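Local coordinates for peptidoglycan-recognition protein LB (Drosophila melanogaster, PDB 7NSZ), which hydrolyses, with zinc, the amide link between N-acetylmuramoyl groups and L-amino acids in bacterial peptidoglycan, probably scavenging its biologically active forms, at residues 49-54 against 117-122. The protein carries 1 engineered substitution. Residues are numbered along the deposited sequence; the frame is centred on the assembly and turned at random.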
loop_
_atom_site.group_PDB
_atom_site.type_symbol
_atom_site.label_atom_id
_atom_site.label_comp_id
_atom_site.label_asym_id
_atom_site.label_seq_id
_atom_site.Cartn_x
_atom_site.Cartn_y
_atom_site.Cartn_z
ATOM N N PRO A 49 -8.981 9.759 0.184
ATOM C CA PRO A 49 -10.389 9.399 0.028
ATOM C C PRO A 49 -10.940 8.325 0.966
ATOM O O PRO A 49 -10.211 7.512 1.529
ATOM C CB PRO A 49 -10.461 8.757 -1.360
ATOM C CG PRO A 49 -9.208 9.141 -2.060
ATOM C CD PRO A 49 -8.187 9.487 -1.011
ATOM N N ALA A 50 -12.243 8.359 1.139
ATOM C CA ALA A 50 -12.986 7.354 1.905
ATOM C C ALA A 50 -13.129 6.035 1.128
ATOM O O ALA A 50 -12.753 5.953 -0.061
ATOM C CB ALA A 50 -14.356 7.907 2.223
ATOM N N VAL A 51 -13.668 5.009 1.760
ATOM C CA VAL A 51 -13.902 3.703 1.109
ATOM C C VAL A 51 -14.676 3.893 -0.194
ATOM O O VAL A 51 -15.559 4.727 -0.294
ATOM C CB VAL A 51 -14.622 2.750 2.067
ATOM C CG1 VAL A 51 -16.009 3.286 2.433
ATOM C CG2 VAL A 51 -14.699 1.331 1.489
ATOM N N CYS A 52 -14.273 3.132 -1.197
ATOM C CA CYS A 52 -14.803 3.147 -2.580
ATOM C C CYS A 52 -15.359 1.758 -2.845
ATOM O O CYS A 52 -14.653 0.769 -2.627
ATOM C CB CYS A 52 -13.699 3.561 -3.553
ATOM S SG CYS A 52 -12.236 2.479 -3.710
ATOM N N TYR A 53 -16.628 1.647 -3.232
ATOM C CA TYR A 53 -17.226 0.315 -3.443
ATOM C C TYR A 53 -17.279 -0.044 -4.937
ATOM O O TYR A 53 -17.328 -1.266 -5.225
ATOM C CB TYR A 53 -18.608 0.266 -2.803
ATOM C CG TYR A 53 -18.538 0.266 -1.298
ATOM C CD1 TYR A 53 -19.027 1.328 -0.575
ATOM C CD2 TYR A 53 -17.941 -0.777 -0.607
ATOM C CE1 TYR A 53 -18.984 1.335 0.806
ATOM C CE2 TYR A 53 -17.846 -0.767 0.779
ATOM C CZ TYR A 53 -18.365 0.299 1.480
ATOM O OH TYR A 53 -18.326 0.333 2.850
ATOM N N SER A 54 -17.366 0.917 -5.830
ATOM C CA SER A 54 -17.373 0.636 -7.290
ATOM C C SER A 54 -16.023 0.961 -7.939
ATOM O O SER A 54 -15.299 1.842 -7.489
ATOM C CB SER A 54 -18.457 1.387 -7.989
ATOM O OG SER A 54 -18.108 2.718 -8.222
ATOM N N GLY A 117 -9.606 4.183 2.161
ATOM C CA GLY A 117 -10.651 4.415 3.177
ATOM C C GLY A 117 -10.029 4.830 4.478
ATOM O O GLY A 117 -8.797 4.922 4.620
ATOM N N ASP A 118 -10.939 5.093 5.421
ATOM C CA ASP A 118 -10.616 5.427 6.815
ATOM C C ASP A 118 -10.873 4.176 7.656
ATOM O O ASP A 118 -12.055 3.844 7.823
ATOM C CB ASP A 118 -11.453 6.624 7.290
ATOM C CG ASP A 118 -11.320 6.926 8.783
ATOM O OD1 ASP A 118 -10.375 6.456 9.433
ATOM O OD2 ASP A 118 -12.152 7.751 9.273
ATOM N N TRP A 119 -9.831 3.545 8.167
ATOM C CA TRP A 119 -9.937 2.247 8.893
ATOM C C TRP A 119 -9.483 2.375 10.359
ATOM O O TRP A 119 -8.955 1.465 10.972
ATOM C CB TRP A 119 -9.206 1.177 8.093
ATOM C CG TRP A 119 -9.694 1.067 6.668
ATOM C CD1 TRP A 119 -8.960 1.306 5.529
ATOM C CD2 TRP A 119 -11.036 0.842 6.212
ATOM N NE1 TRP A 119 -9.726 1.151 4.425
ATOM C CE2 TRP A 119 -11.022 0.895 4.798
ATOM C CE3 TRP A 119 -12.246 0.554 6.858
ATOM C CZ2 TRP A 119 -12.135 0.691 4.021
ATOM C CZ3 TRP A 119 -13.368 0.378 6.100
ATOM C CH2 TRP A 119 -13.321 0.416 4.708
ATOM N N ARG A 120 -9.741 3.565 10.893
ATOM C CA ARG A 120 -9.533 3.821 12.349
ATOM C C ARG A 120 -10.421 2.927 13.212
ATOM O O ARG A 120 -9.872 2.374 14.144
ATOM C CB ARG A 120 -9.764 5.303 12.634
ATOM C CG ARG A 120 -8.580 6.145 12.186
ATOM C CD ARG A 120 -8.849 7.610 12.471
ATOM N NE ARG A 120 -10.045 8.035 11.770
ATOM C CZ ARG A 120 -10.929 8.930 12.207
ATOM N NH1 ARG A 120 -10.729 9.576 13.343
ATOM N NH2 ARG A 120 -12.007 9.196 11.492
ATOM N N THR A 121 -11.690 2.785 12.887
ATOM C CA THR A 121 -12.636 2.021 13.769
ATOM C C THR A 121 -13.329 0.914 13.006
ATOM O O THR A 121 -13.606 -0.116 13.612
ATOM C CB THR A 121 -13.645 2.953 14.453
ATOM O OG1 THR A 121 -14.351 3.615 13.412
ATOM C CG2 THR A 121 -12.958 3.914 15.394
ATOM N N GLU A 122 -13.624 1.096 11.717
ATOM C CA GLU A 122 -14.239 0.039 10.898
ATOM C C GLU A 122 -13.173 -0.899 10.326
ATOM O O GLU A 122 -12.045 -0.436 9.996
ATOM C CB GLU A 122 -14.984 0.645 9.725
ATOM C CG GLU A 122 -16.367 1.103 10.034
ATOM C CD GLU A 122 -17.167 0.058 10.784
ATOM O OE1 GLU A 122 -17.418 0.320 11.974
ATOM O OE2 GLU A 122 -17.472 -1.010 10.206
HETATM O O HOH W 1 -13.773 5.298 4.668
#
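Two sets of torsions set up the meeting of Val-51 with Trp-119. The valine (chi1 63°) carries CG2 away from its own backbone N, while in the tryptophan chi1 of -55°, with CG anti to the carbonyl carbon, and chi2 of 117° together turn the indole until one face, toward its rim, meets the carbonyl carbon of Gly-117. CG2 of Val-51 then reaches the benzo edge of the ring, near its plane, 3.6 Å from CH2 of Trp-119, and the two side chains cross at about a right angle. The backbones come slightly nearer still: Val-51 N is 3.4 Å from CA of Gly-117, whose extended backbone with positive phi is a conformation suited to glycine. Polar groups are bridged by one water, which accepts from Val-51 N and from Asp-118 N, each at 2.9 Å. Ser-46 OG adds a second link by hydrogen bonding to both Pro-49 O and Gly-117 N. Farther along, Arg-120 holds the carboxylate of Asp-118 side-on and coplanar, NE to OD1 (2.8 Å) and NH2 to OD2 (2.7 Å), both on syn lone pairs, which fixes the rotation of the acid. Cys-52 is tied by a disulfide to Cys-58 in helix 55-72, and the side chain of Trp-119 lies about 10 Å from the bound zinc ion. The example illustrates how loops leaving adjacent parallel strands, here 38-45 and 110-115, pack together at the strand ends before their helices begin, at one end of the mixed beta-sheet of the PGRP amidase (Amidase_2) fold.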